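Local coordinates for 3-keto-5-aminohexanoate cleavage enzyme (PDB 3C6C), which probably cleaves 3-keto-5-aminohexanoate as a metal-dependent beta-keto acid cleavage enzyme, at residues S145-T150 / E184-S189; T168-A173 / K197-E202; G207-Q212 / P236-W241; M213-L218 / E226-Q231. All blocks are in the same frame, centred on the assembly; numbering follows the deposited sequence.

How the contacts relate
The four contacts show how a TIM beta/alpha-barrel is built from neighbouring parallel strands and the helices outside them. Contact 1 pairs strands 143-147 and 182-187, and contact 3 pairs strands 210-214 and 240-244; the L185 O to Q212 N bond, 2.8 Å, joins the two pairs. Contact 2 joins the helices that flank strand 182-187 in the chain, and L169 of contact 2 packs against I148 of contact 1. Contact 4 lays helix 225-232 against strand 210-214, its M213 touching W241 of contact 3. Contact 1 adjoins the metal site: the S145 side chain is about 5 Å from the nickel bound by H66, H68 and E269, whereas those of L210 and M213 are about 14 Å away.

Contact 1. Residues S145-T150 / E184-S189; sequences SLDITT and ELEVFS
S145, L146 and D147 pair in parallel register with E184, L185 and E186, and the backbone supplies the framework. L146 uses both of its backbone polar atoms: its N donates to E184 O (3.0 Å) and its O accepts from E186 N (2.8 Å). A third bond, I148 N to E186 O, carries the ladder just past the strand end, where I148 sits at the centre of an inverse gamma turn.

Apolar contacts gather beside the turn. With CG1 of I148 wedged between backbone N and carbonyl carbon (chi1 55°), its CD1 comes 4.0 Å from L185 CB and 3.8 Å from V187 CG1, the I148 and V187 side chains lying side by side and pointing the same way. Further on, T149 CG2 meets F188 CD1 at 3.7 Å, while the D147 carboxylate lies at the edge of the same ring.

On the polar face, E186 folds back at chi2 (-67°), and D147 OD1 lies 3.1 Å from E186 CG; the two carboxylate planes are perpendicular. E184 OE1 and E186 OE2 are only 2.6 Å apart. E186 OE1 accepts from Q212 NE2, and S145 OG bonds to N101. The pairing thus sorts the chemistry: L146, L185 and I148 meet the surrounding helices and strands, whereas S145, E184 and E186 gather as a polar cluster, with S145 about 5 Å from the nickel.

Contact 2. Residues T168-A173 / K197-E202; sequences TLRAMA and KQLIEE
Two consecutive outer helices of the TIM barrel, 166-179 and 190-201, are clasped by a side-on arginine-carboxylate salt bridge between R170 and E202. The local helix axes stay 11.2 Å apart and are inclined by 54°, so the helices do not interlock closely along this stretch and long side chains span much of the gap. R170 does so with a chain extended from CG to NE, which carries the guanidinium across to E202, just beyond the last turn of its helix. There R170 NE donates to E202 OE1 and R170 NH2 to E202 OE2, both at 2.8 Å, each oxygen using its syn lone pair. Guanidinium and carboxylate are within 10° of coplanar, the geometry expected of a side-on, bidentate salt bridge, and the paired bonds fix the rotation of both groups. Because the acid stands by the carboxyl end of a helix, where the dipole would tend to disfavour a negative charge, the arginine probably offsets that cost.

The far side of the guanidinium is also used: R170 NH1 makes a salt bridge to E159 of the second subunit, so this arginine ties the helix pair to the assembly. Beneath the salt bridge the packing is apolar. L199 CD2 reaches R170 CG at 3.9 Å and, more loosely, A173 CB at 4.5 Å. F195, earlier on helix 190-201, touches both L169 and R170. E202 OE2 has a second donor, Q198 NE2 from the last turn of the helix, which bonds to it at 2.7 Å on the anti side, somewhat out of the carboxylate plane.

Contact 3. Residues G207-Q212 / P236-W241; sequences GVPLFQ and PANAQW
F211 sets its CG beside the backbone N and opposite the carbonyl carbon (chi1 -72°), and this swings the ring across to P236 and A239. Q240 takes much the same first torsion (chi1 -76°), which sets its CG against V208, and a bend at chi2 (-62°) then turns its amide end away, OE1 bonding to N263. The F211 and P236 side chains cross at about a right angle, with F211 CE1 3.7 Å from P236 CD and F211 CD1 4.0 Å from A239 CB. On the other face of the ladder V208 CG1 and Q240 CG meet at 3.9 Å, and L210 CD2 rests on Q240 CB. P209 adds its own ring, its CB 4.0 Å from A239 CB and its CD near N238 ND2.

Q240 uses both its N and its O, bonding to P209 O and F211 N, the residues flanking L210, as parallel pairing requires. Q240 N donates to P209 O at 3.0 Å, and F211 N donates to Q240 O at the same 3.0 Å. W241 CA in turn lies 3.1 Å from F211 O, a CA-H...O contact. L210 pairs with Q240 and F211 with W241, while a type I turn from P236 to A239 leads into the second strand.

I200 of helix 190-201 closes over P209, F211 and P236, and the W241 ring leans towards M228 on helix 225-232. The arrangement is that of adjacent parallel strands in a TIM barrel: 210-214 and 240-244 are the two strands of a beta-alpha-beta unit whose crossover helix is 225-232.

Contact 4. Residues M213-L218 / E226-Q231; sequences MVLGVL and ETMIYQ
The carbonyl oxygen of V214 accepts a 2.8 Å bond from a water that in turn accepts from Q231 NE2 at 3.0 Å, a bridge that links the V214 carbonyl to a side chain of the helix. This water carries the polar link between the segments, which otherwise meet through side-chain packing. Q231 runs extended beyond its CG, so its NE2 reaches the strand and also passes SE of selenomethionine M213 at 3.8 Å.

M213 is itself stretched beyond CG (chi2 175°, chi3 -164°) and slides past Q231 in the opposite direction. Its SE lies 3.9 Å from CG of M228, also selenomethionine, while its methyl carbon CE comes 3.5 Å from M228 O and close to Q231 CB. The M213 end thus lies against M228 and Q231, about one turn apart on the helix.

L215 spreads its two branches over the preceding turn, at T227 and M228. L215 CD2 meets T227 CG2 at 3.7 Å, and L215 CD1 meets M228 CE at 3.8 Å, the L215 and M228 chains crossing at about a right angle. T227 turns its hydroxyl the other way, where OG1 bonds to S224 and to Y230 of the second subunit; M253 of helix 250-260 packs on both L215 and M228.

Here an inner strand meets the helix that follows it. Strand 210-214 and helix 225-232 form the first half of a beta-alpha-beta crossover of the TIM barrel, with M213 and L215 directed at the helix.

Contact 1. Residues S145-T150 / E184-S189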
loop_
_atom_site.group_PDB
_atom_site.type_symbol
_atom_site.label_atom_id
_atom_site.label_comp_id
_atom_site.label_asym_id
_atom_site.label_seq_id
_atom_site.Cartn_x
_atom_site.Cartn_y
_atom_site.Cartn_z
ATOM N N SER A 145 -12.526 6.223 27.031
ATOM C CA SER A 145 -12.020 6.761 25.757
ATOM C C SER A 145 -11.270 8.074 25.932
ATOM O O SER A 145 -11.746 9.024 26.578
ATOM C CB SER A 145 -13.173 6.955 24.768
ATOM O OG SER A 145 -13.850 5.722 24.555
ATOM N N LEU A 146 -10.110 8.109 25.316
ATOM C CA LEU A 146 -9.191 9.233 25.348
ATOM C C LEU A 146 -8.774 9.591 23.926
ATOM O O LEU A 146 -8.121 8.797 23.236
ATOM C CB LEU A 146 -7.952 8.858 26.154
ATOM C CG LEU A 146 -7.025 10.013 26.585
ATOM C CD1 LEU A 146 -7.752 11.041 27.409
ATOM C CD2 LEU A 146 -5.845 9.463 27.342
ATOM N N ASP A 147 -9.176 10.787 23.523
ATOM C CA ASP A 147 -8.917 11.294 22.179
ATOM C C ASP A 147 -7.536 11.930 22.209
ATOM O O ASP A 147 -7.355 13.021 22.741
ATOM C CB ASP A 147 -9.945 12.350 21.736
ATOM C CG ASP A 147 -11.331 11.769 21.465
ATOM O OD1 ASP A 147 -11.511 10.555 21.561
ATOM O OD2 ASP A 147 -12.250 12.556 21.186
ATOM N N ILE A 148 -6.554 11.222 21.667
ATOM C CA ILE A 148 -5.141 11.637 21.860
ATOM C C ILE A 148 -4.659 12.544 20.757
ATOM O O ILE A 148 -3.683 12.264 20.074
ATOM C CB ILE A 148 -4.168 10.457 22.095
ATOM C CG1 ILE A 148 -4.223 9.405 20.988
ATOM C CG2 ILE A 148 -4.421 9.888 23.507
ATOM C CD1 ILE A 148 -3.007 8.480 21.059
ATOM N N THR A 149 -5.389 13.635 20.611
ATOM C CA THR A 149 -5.274 14.534 19.463
ATOM C C THR A 149 -5.692 15.958 19.769
ATOM O O THR A 149 -6.516 16.201 20.627
ATOM C CB THR A 149 -6.184 14.043 18.301
ATOM O OG1 THR A 149 -5.765 14.638 17.064
ATOM C CG2 THR A 149 -7.644 14.379 18.553
ATOM N N THR A 150 -5.084 16.871 19.027
ATOM C CA THR A 150 -5.515 18.281 18.935
ATOM C C THR A 150 -5.679 18.584 17.471
ATOM O O THR A 150 -4.817 18.259 16.639
ATOM C CB THR A 150 -4.465 19.276 19.540
ATOM O OG1 THR A 150 -4.482 19.208 20.968
ATOM C CG2 THR A 150 -4.716 20.722 19.089
ATOM N N GLU A 184 -8.822 3.600 25.916
ATOM C CA GLU A 184 -8.968 3.417 24.473
ATOM C C GLU A 184 -8.482 4.678 23.784
ATOM O O GLU A 184 -9.099 5.747 23.841
ATOM C CB GLU A 184 -10.411 3.096 24.091
ATOM C CG GLU A 184 -10.562 2.674 22.638
ATOM C CD GLU A 184 -11.997 2.343 22.308
ATOM O OE1 GLU A 184 -12.852 3.270 22.388
ATOM O OE2 GLU A 184 -12.248 1.169 21.952
ATOM N N LEU A 185 -7.328 4.532 23.149
ATOM C CA LEU A 185 -6.624 5.649 22.531
ATOM C C LEU A 185 -7.218 5.894 21.163
ATOM O O LEU A 185 -6.983 5.137 20.201
ATOM C CB LEU A 185 -5.114 5.360 22.404
ATOM C CG LEU A 185 -4.389 4.940 23.683
ATOM C CD1 LEU A 185 -2.958 4.524 23.356
ATOM C CD2 LEU A 185 -4.446 6.056 24.741
ATOM N N GLU A 186 -7.981 6.977 21.096
ATOM C CA GLU A 186 -8.696 7.363 19.878
ATOM C C GLU A 186 -7.801 8.248 19.012
ATOM O O GLU A 186 -7.348 9.320 19.418
ATOM C CB GLU A 186 -10.014 8.083 20.173
ATOM C CG GLU A 186 -10.849 7.577 21.369
ATOM C CD GLU A 186 -11.443 6.190 21.231
ATOM O OE1 GLU A 186 -11.424 5.609 20.119
ATOM O OE2 GLU A 186 -11.966 5.681 22.272
ATOM N N VAL A 187 -7.575 7.756 17.803
ATOM C CA VAL A 187 -6.643 8.372 16.838
ATOM C C VAL A 187 -7.287 8.767 15.514
ATOM O O VAL A 187 -8.159 8.070 14.967
ATOM C CB VAL A 187 -5.399 7.443 16.605
ATOM C CG1 VAL A 187 -4.685 7.128 17.955
ATOM C CG2 VAL A 187 -5.785 6.143 15.821
ATOM N N PHE A 188 -6.871 9.942 15.034
ATOM C CA PHE A 188 -7.443 10.570 13.831
ATOM C C PHE A 188 -6.437 10.735 12.711
ATOM O O PHE A 188 -6.754 11.262 11.641
ATOM C CB PHE A 188 -8.030 11.944 14.182
ATOM C CG PHE A 188 -9.208 11.894 15.128
ATOM C CD1 PHE A 188 -9.017 11.678 16.484
ATOM C CD2 PHE A 188 -10.487 12.113 14.670
ATOM C CE1 PHE A 188 -10.085 11.660 17.349
ATOM C CE2 PHE A 188 -11.567 12.098 15.543
ATOM C CZ PHE A 188 -11.355 11.876 16.872
ATOM N N SER A 189 -5.214 10.284 12.979
ATOM C CA SER A 189 -4.065 10.510 12.082
ATOM C C SER A 189 -2.899 9.609 12.438
ATOM O O SER A 189 -2.881 9.043 13.499
ATOM C CB SER A 189 -3.577 11.946 12.207
ATOM O OG SER A 189 -2.972 12.149 13.484
#

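Contact 2. Residues T168-A173 / K197-E202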
loop_
_atom_site.group_PDB
_atom_site.type_symbol
_atom_site.label_atom_id
_atom_site.label_comp_id
_atom_site.label_asym_id
_atom_site.label_seq_id
_atom_site.Cartn_x
_atom_site.Cartn_y
_atom_site.Cartn_z
ATOM N N THR A 168 -1.628 17.485 29.027
ATOM C CA THR A 168 -2.916 17.008 29.550
ATOM C C THR A 168 -3.141 15.521 29.308
ATOM O O THR A 168 -3.644 14.812 30.171
ATOM C CB THR A 168 -4.079 17.857 29.027
ATOM O OG1 THR A 168 -3.996 19.124 29.688
ATOM C CG2 THR A 168 -5.460 17.211 29.309
ATOM N N LEU A 169 -2.734 15.050 28.136
ATOM C CA LEU A 169 -2.908 13.638 27.787
ATOM C C LEU A 169 -2.037 12.745 28.675
ATOM O O LEU A 169 -2.451 11.647 29.114
ATOM C CB LEU A 169 -2.608 13.395 26.298
ATOM C CG LEU A 169 -3.638 13.983 25.320
ATOM C CD1 LEU A 169 -3.120 13.831 23.881
ATOM C CD2 LEU A 169 -5.029 13.364 25.515
ATOM N N ARG A 170 -0.830 13.225 28.955
ATOM C CA ARG A 170 0.066 12.480 29.837
ATOM C C ARG A 170 -0.543 12.367 31.240
ATOM O O ARG A 170 -0.485 11.319 31.881
ATOM C CB ARG A 170 1.463 13.121 29.911
ATOM C CG ARG A 170 2.271 12.864 28.692
ATOM C CD ARG A 170 3.527 13.688 28.701
ATOM N NE ARG A 170 4.463 13.208 27.691
ATOM C CZ ARG A 170 4.829 13.904 26.618
ATOM N NH1 ARG A 170 4.378 15.145 26.436
ATOM N NH2 ARG A 170 5.667 13.363 25.754
ATOM N N ALA A 171 -1.124 13.466 31.703
ATOM C CA ALA A 171 -1.707 13.511 33.058
ATOM C C ALA A 171 -2.931 12.595 33.157
ATOM O O ALA A 171 -3.116 11.870 34.161
ATOM C CB ALA A 171 -2.054 14.935 33.457
HETATM N N MSE A 172 -3.724 12.596 32.089
HETATM C CA MSE A 172 -4.938 11.758 31.968
HETATM C C MSE A 172 -4.571 10.290 32.001
HETATM O O MSE A 172 -5.167 9.482 32.708
HETATM C CB MSE A 172 -5.661 12.012 30.637
HETATM C CG MSE A 172 -6.313 13.390 30.490
HETATM SE SE MSE A 172 -7.773 13.670 31.740
HETATM C CE MSE A 172 -9.158 12.675 30.833
ATOM N N ALA A 173 -3.575 9.964 31.196
ATOM C CA ALA A 173 -3.094 8.587 31.075
ATOM C C ALA A 173 -2.684 8.094 32.454
ATOM O O ALA A 173 -3.027 6.983 32.873
ATOM C CB ALA A 173 -1.910 8.480 30.081
ATOM N N LYS A 197 2.149 5.840 20.898
ATOM C CA LYS A 197 3.342 4.996 21.058
ATOM C C LYS A 197 4.315 5.637 22.041
ATOM O O LYS A 197 4.994 4.957 22.814
ATOM C CB LYS A 197 4.002 4.689 19.721
ATOM C CG LYS A 197 3.148 3.712 18.939
ATOM C CD LYS A 197 3.892 2.987 17.858
ATOM C CE LYS A 197 4.317 3.899 16.770
ATOM N NZ LYS A 197 4.787 3.088 15.545
ATOM N N GLN A 198 4.315 6.958 22.052
ATOM C CA GLN A 198 5.167 7.733 22.999
ATOM C C GLN A 198 4.677 7.553 24.435
ATOM O O GLN A 198 5.465 7.410 25.367
ATOM C CB GLN A 198 5.184 9.226 22.664
ATOM C CG GLN A 198 6.060 10.031 23.610
ATOM C CD GLN A 198 7.534 9.732 23.450
ATOM O OE1 GLN A 198 7.980 9.324 22.384
ATOM N NE2 GLN A 198 8.311 9.961 24.513
ATOM N N LEU A 199 3.362 7.564 24.597
ATOM C CA LEU A 199 2.748 7.315 25.910
ATOM C C LEU A 199 3.191 5.950 26.442
ATOM O O LEU A 199 3.507 5.789 27.623
ATOM C CB LEU A 199 1.212 7.396 25.832
ATOM C CG LEU A 199 0.634 8.794 25.632
ATOM C CD1 LEU A 199 -0.890 8.774 25.359
ATOM C CD2 LEU A 199 0.941 9.653 26.852
ATOM N N ILE A 200 3.280 4.992 25.533
ATOM C CA ILE A 200 3.598 3.604 25.890
ATOM C C ILE A 200 5.056 3.596 26.332
ATOM O O ILE A 200 5.427 3.022 27.359
ATOM C CB ILE A 200 3.430 2.613 24.697
ATOM C CG1 ILE A 200 1.945 2.397 24.379
ATOM C CG2 ILE A 200 4.074 1.277 25.021
ATOM C CD1 ILE A 200 1.646 1.704 23.024
ATOM N N GLU A 201 5.853 4.286 25.536
ATOM C CA GLU A 201 7.304 4.460 25.792
ATOM C C GLU A 201 7.584 4.951 27.195
ATOM O O GLU A 201 8.502 4.497 27.892
ATOM C CB GLU A 201 7.869 5.518 24.850
ATOM C CG GLU A 201 8.846 4.993 23.868
ATOM C CD GLU A 201 10.203 4.773 24.500
ATOM O OE1 GLU A 201 10.883 5.778 24.832
ATOM O OE2 GLU A 201 10.586 3.594 24.664
ATOM N N GLU A 202 6.795 5.938 27.551
ATOM C CA GLU A 202 6.944 6.703 28.797
ATOM C C GLU A 202 6.372 6.016 30.035
ATOM O O GLU A 202 6.340 6.572 31.134
ATOM C CB GLU A 202 6.317 8.085 28.631
ATOM C CG GLU A 202 7.066 8.923 27.630
ATOM C CD GLU A 202 6.483 10.305 27.476
ATOM O OE1 GLU A 202 5.547 10.637 28.246
ATOM O OE2 GLU A 202 6.940 11.060 26.584
#

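Contact 3. Residues G207-Q212 / P236-W241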
loop_
_atom_site.group_PDB
_atom_site.type_symbol
_atom_site.label_atom_id
_atom_site.label_comp_id
_atom_site.label_asym_id
_atom_site.label_seq_id
_atom_site.Cartn_x
_atom_site.Cartn_y
_atom_site.Cartn_z
ATOM N N GLY A 207 -0.311 -2.771 30.461
ATOM C CA GLY A 207 -0.739 -4.013 29.829
ATOM C C GLY A 207 -0.865 -3.941 28.323
ATOM O O GLY A 207 -0.028 -3.347 27.617
ATOM N N VAL A 208 -1.949 -4.538 27.849
ATOM C CA VAL A 208 -2.300 -4.518 26.418
ATOM C C VAL A 208 -2.784 -3.106 26.026
ATOM O O VAL A 208 -3.818 -2.658 26.502
ATOM C CB VAL A 208 -3.407 -5.577 26.050
ATOM C CG1 VAL A 208 -3.803 -5.476 24.546
ATOM C CG2 VAL A 208 -2.953 -6.975 26.356
ATOM N N PRO A 209 -2.054 -2.417 25.137
ATOM C CA PRO A 209 -2.543 -1.125 24.665
ATOM C C PRO A 209 -3.718 -1.274 23.714
ATOM O O PRO A 209 -3.770 -2.206 22.925
ATOM C CB PRO A 209 -1.354 -0.556 23.887
ATOM C CG PRO A 209 -0.220 -1.455 24.174
ATOM C CD PRO A 209 -0.790 -2.783 24.491
ATOM N N LEU A 210 -4.625 -0.315 23.822
ATOM C CA LEU A 210 -5.842 -0.241 22.980
ATOM C C LEU A 210 -5.859 1.009 22.138
ATOM O O LEU A 210 -5.892 2.127 22.653
ATOM C CB LEU A 210 -7.110 -0.202 23.851
ATOM C CG LEU A 210 -7.329 -1.248 24.913
ATOM C CD1 LEU A 210 -8.716 -1.030 25.541
ATOM C CD2 LEU A 210 -7.171 -2.675 24.337
ATOM N N PHE A 211 -5.881 0.797 20.830
ATOM C CA PHE A 211 -5.950 1.879 19.851
ATOM C C PHE A 211 -7.250 1.733 19.030
ATOM O O PHE A 211 -7.658 0.632 18.650
ATOM C CB PHE A 211 -4.801 1.851 18.851
ATOM C CG PHE A 211 -3.455 2.255 19.406
ATOM C CD1 PHE A 211 -2.711 1.364 20.142
ATOM C CD2 PHE A 211 -2.904 3.494 19.105
ATOM C CE1 PHE A 211 -1.470 1.714 20.610
ATOM C CE2 PHE A 211 -1.648 3.859 19.584
ATOM C CZ PHE A 211 -0.939 2.959 20.330
ATOM N N GLN A 212 -7.866 2.858 18.756
ATOM C CA GLN A 212 -8.979 2.896 17.799
ATOM C C GLN A 212 -8.887 4.042 16.830
ATOM O O GLN A 212 -8.783 5.206 17.204
ATOM C CB GLN A 212 -10.324 2.950 18.504
ATOM C CG GLN A 212 -11.512 3.084 17.570
ATOM C CD GLN A 212 -12.821 2.688 18.237
ATOM O OE1 GLN A 212 -13.402 1.653 17.905
ATOM N NE2 GLN A 212 -13.282 3.508 19.191
ATOM N N PRO A 236 1.526 -0.674 17.367
ATOM C CA PRO A 236 2.397 -1.741 17.901
ATOM C C PRO A 236 1.827 -3.142 17.788
ATOM O O PRO A 236 0.640 -3.369 17.922
ATOM C CB PRO A 236 2.602 -1.339 19.382
ATOM C CG PRO A 236 2.223 0.070 19.468
ATOM C CD PRO A 236 1.218 0.339 18.388
ATOM N N ALA A 237 2.720 -4.085 17.531
ATOM C CA ALA A 237 2.312 -5.472 17.302
ATOM C C ALA A 237 1.569 -6.101 18.480
ATOM O O ALA A 237 0.723 -6.976 18.303
ATOM C CB ALA A 237 3.497 -6.326 16.914
ATOM N N ASN A 238 1.868 -5.631 19.671
ATOM C CA ASN A 238 1.294 -6.216 20.900
ATOM C C ASN A 238 -0.029 -5.574 21.315
ATOM O O ASN A 238 -0.630 -5.899 22.349
ATOM C CB ASN A 238 2.285 -6.123 22.070
ATOM C CG ASN A 238 2.448 -4.711 22.608
ATOM O OD1 ASN A 238 2.455 -3.748 21.856
ATOM N ND2 ASN A 238 2.587 -4.588 23.927
ATOM N N ALA A 239 -0.463 -4.637 20.502
ATOM C CA ALA A 239 -1.653 -3.861 20.815
ATOM C C ALA A 239 -2.868 -4.459 20.150
ATOM O O ALA A 239 -2.776 -5.138 19.134
ATOM C CB ALA A 239 -1.464 -2.410 20.383
ATOM N N GLN A 240 -4.013 -4.215 20.770
ATOM C CA GLN A 240 -5.302 -4.448 20.119
ATOM C C GLN A 240 -5.699 -3.151 19.435
ATOM O O GLN A 240 -5.431 -2.058 19.960
ATOM C CB GLN A 240 -6.379 -4.856 21.134
ATOM C CG GLN A 240 -6.275 -6.278 21.616
ATOM C CD GLN A 240 -6.444 -7.289 20.503
ATOM O OE1 GLN A 240 -7.383 -7.204 19.719
ATOM N NE2 GLN A 240 -5.542 -8.265 20.434
ATOM N N TRP A 241 -6.278 -3.267 18.239
ATOM C CA TRP A 241 -6.758 -2.092 17.510
ATOM C C TRP A 241 -8.146 -2.322 16.952
ATOM O O TRP A 241 -8.570 -3.457 16.704
ATOM C CB TRP A 241 -5.795 -1.638 16.398
ATOM C CG TRP A 241 -5.703 -2.551 15.249
ATOM C CD1 TRP A 241 -4.909 -3.646 15.142
ATOM C CD2 TRP A 241 -6.472 -2.491 14.043
ATOM N NE1 TRP A 241 -5.121 -4.270 13.933
ATOM C CE2 TRP A 241 -6.084 -3.583 13.245
ATOM C CE3 TRP A 241 -7.457 -1.624 13.564
ATOM C CZ2 TRP A 241 -6.650 -3.834 11.990
ATOM C CZ3 TRP A 241 -7.986 -1.855 12.304
ATOM C CH2 TRP A 241 -7.600 -2.963 11.546
#

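Contact 4. Residues M213-L218 / E226-Q231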
loop_
_atom_site.group_PDB
_atom_site.type_symbol
_atom_site.label_atom_id
_atom_site.label_comp_id
_atom_site.label_asym_id
_atom_site.label_seq_id
_atom_site.Cartn_x
_atom_site.Cartn_y
_atom_site.Cartn_z
HETATM N N MSE A 213 -8.990 3.688 15.561
HETATM C CA MSE A 213 -9.043 4.683 14.483
HETATM C C MSE A 213 -10.464 5.183 14.272
HETATM O O MSE A 213 -11.376 4.404 13.967
HETATM C CB MSE A 213 -8.595 4.095 13.136
HETATM C CG MSE A 213 -7.341 3.314 13.151
HETATM SE SE MSE A 213 -7.114 2.583 11.366
HETATM C CE MSE A 213 -5.913 1.393 11.867
ATOM N N VAL A 214 -10.615 6.483 14.463
ATOM C CA VAL A 214 -11.799 7.241 14.076
ATOM C C VAL A 214 -11.650 7.647 12.614
ATOM O O VAL A 214 -10.746 8.409 12.252
ATOM C CB VAL A 214 -12.000 8.510 14.972
ATOM C CG1 VAL A 214 -13.329 9.215 14.608
ATOM C CG2 VAL A 214 -11.972 8.119 16.478
ATOM N N LEU A 215 -12.519 7.110 11.762
ATOM C CA LEU A 215 -12.426 7.350 10.315
ATOM C C LEU A 215 -13.603 8.131 9.750
ATOM O O LEU A 215 -14.747 7.874 10.043
ATOM C CB LEU A 215 -12.254 6.030 9.536
ATOM C CG LEU A 215 -11.069 5.135 9.924
ATOM C CD1 LEU A 215 -11.162 3.783 9.237
ATOM C CD2 LEU A 215 -9.723 5.837 9.600
ATOM N N GLY A 216 -13.267 9.091 8.919
ATOM C CA GLY A 216 -14.235 9.918 8.215
ATOM C C GLY A 216 -14.750 11.133 8.937
ATOM O O GLY A 216 -15.717 11.769 8.499
ATOM N N VAL A 217 -14.140 11.452 10.064
ATOM C CA VAL A 217 -14.455 12.704 10.755
ATOM C C VAL A 217 -13.603 13.805 10.123
ATOM O O VAL A 217 -12.437 13.592 9.773
ATOM C CB VAL A 217 -14.238 12.593 12.256
ATOM C CG1 VAL A 217 -14.337 13.980 12.936
ATOM C CG2 VAL A 217 -15.245 11.611 12.832
ATOM N N LEU A 218 -14.208 14.967 9.907
ATOM C CA LEU A 218 -13.458 16.112 9.365
ATOM C C LEU A 218 -12.799 16.849 10.556
ATOM O O LEU A 218 -13.473 17.096 11.566
ATOM C CB LEU A 218 -14.381 17.046 8.580
ATOM C CG LEU A 218 -15.151 16.386 7.416
ATOM C CD1 LEU A 218 -16.015 17.437 6.737
ATOM C CD2 LEU A 218 -14.228 15.751 6.381
ATOM N N GLU A 226 -7.355 1.877 2.352
ATOM C CA GLU A 226 -5.973 2.303 2.254
ATOM C C GLU A 226 -5.551 2.989 3.543
ATOM O O GLU A 226 -4.429 2.801 4.039
ATOM C CB GLU A 226 -5.757 3.208 1.029
ATOM C CG GLU A 226 -5.833 2.457 -0.281
ATOM C CD GLU A 226 -7.234 2.457 -0.934
ATOM O OE1 GLU A 226 -8.306 2.603 -0.259
ATOM O OE2 GLU A 226 -7.275 2.297 -2.175
ATOM N N THR A 227 -6.469 3.770 4.101
ATOM C CA THR A 227 -6.197 4.493 5.327
ATOM C C THR A 227 -6.001 3.500 6.451
ATOM O O THR A 227 -5.062 3.599 7.232
ATOM C CB THR A 227 -7.325 5.485 5.697
ATOM O OG1 THR A 227 -7.450 6.465 4.665
ATOM C CG2 THR A 227 -7.036 6.174 7.037
HETATM N N MSE A 228 -6.903 2.532 6.495
HETATM C CA MSE A 228 -6.902 1.535 7.565
HETATM C C MSE A 228 -5.629 0.691 7.546
HETATM O O MSE A 228 -4.999 0.476 8.580
HETATM C CB MSE A 228 -8.145 0.622 7.497
HETATM C CG MSE A 228 -8.356 -0.091 8.827
HETATM SE SE MSE A 228 -9.868 -1.250 8.839
HETATM C CE MSE A 228 -11.244 0.015 8.515
ATOM N N ILE A 229 -5.204 0.272 6.357
ATOM C CA ILE A 229 -3.987 -0.567 6.209
ATOM C C ILE A 229 -2.739 0.205 6.646
ATOM O O ILE A 229 -1.870 -0.291 7.375
ATOM C CB ILE A 229 -3.788 -1.061 4.742
ATOM C CG1 ILE A 229 -4.824 -2.132 4.413
ATOM C CG2 ILE A 229 -2.362 -1.622 4.534
ATOM C CD1 ILE A 229 -4.879 -2.524 2.940
ATOM N N TYR A 230 -2.691 1.438 6.173
ATOM C CA TYR A 230 -1.538 2.329 6.429
ATOM C C TYR A 230 -1.380 2.594 7.924
ATOM O O TYR A 230 -0.297 2.413 8.508
ATOM C CB TYR A 230 -1.655 3.649 5.655
ATOM C CG TYR A 230 -0.751 4.720 6.202
ATOM C CD1 TYR A 230 0.631 4.625 6.066
ATOM C CD2 TYR A 230 -1.265 5.818 6.869
ATOM C CE1 TYR A 230 1.478 5.613 6.587
ATOM C CE2 TYR A 230 -0.456 6.796 7.376
ATOM C CZ TYR A 230 0.926 6.695 7.239
ATOM O OH TYR A 230 1.720 7.671 7.746
ATOM N N GLN A 231 -2.490 2.971 8.550
ATOM C CA GLN A 231 -2.476 3.295 9.961
ATOM C C GLN A 231 -2.253 2.033 10.800
ATOM O O GLN A 231 -1.589 2.068 11.829
ATOM C CB GLN A 231 -3.683 4.126 10.398
ATOM C CG GLN A 231 -3.636 5.520 9.833
ATOM C CD GLN A 231 -4.642 6.527 10.372
ATOM O OE1 GLN A 231 -4.394 7.733 10.308
ATOM N NE2 GLN A 231 -5.793 6.058 10.858
HETATM O O HOH W 1 -8.027 7.563 12.217
#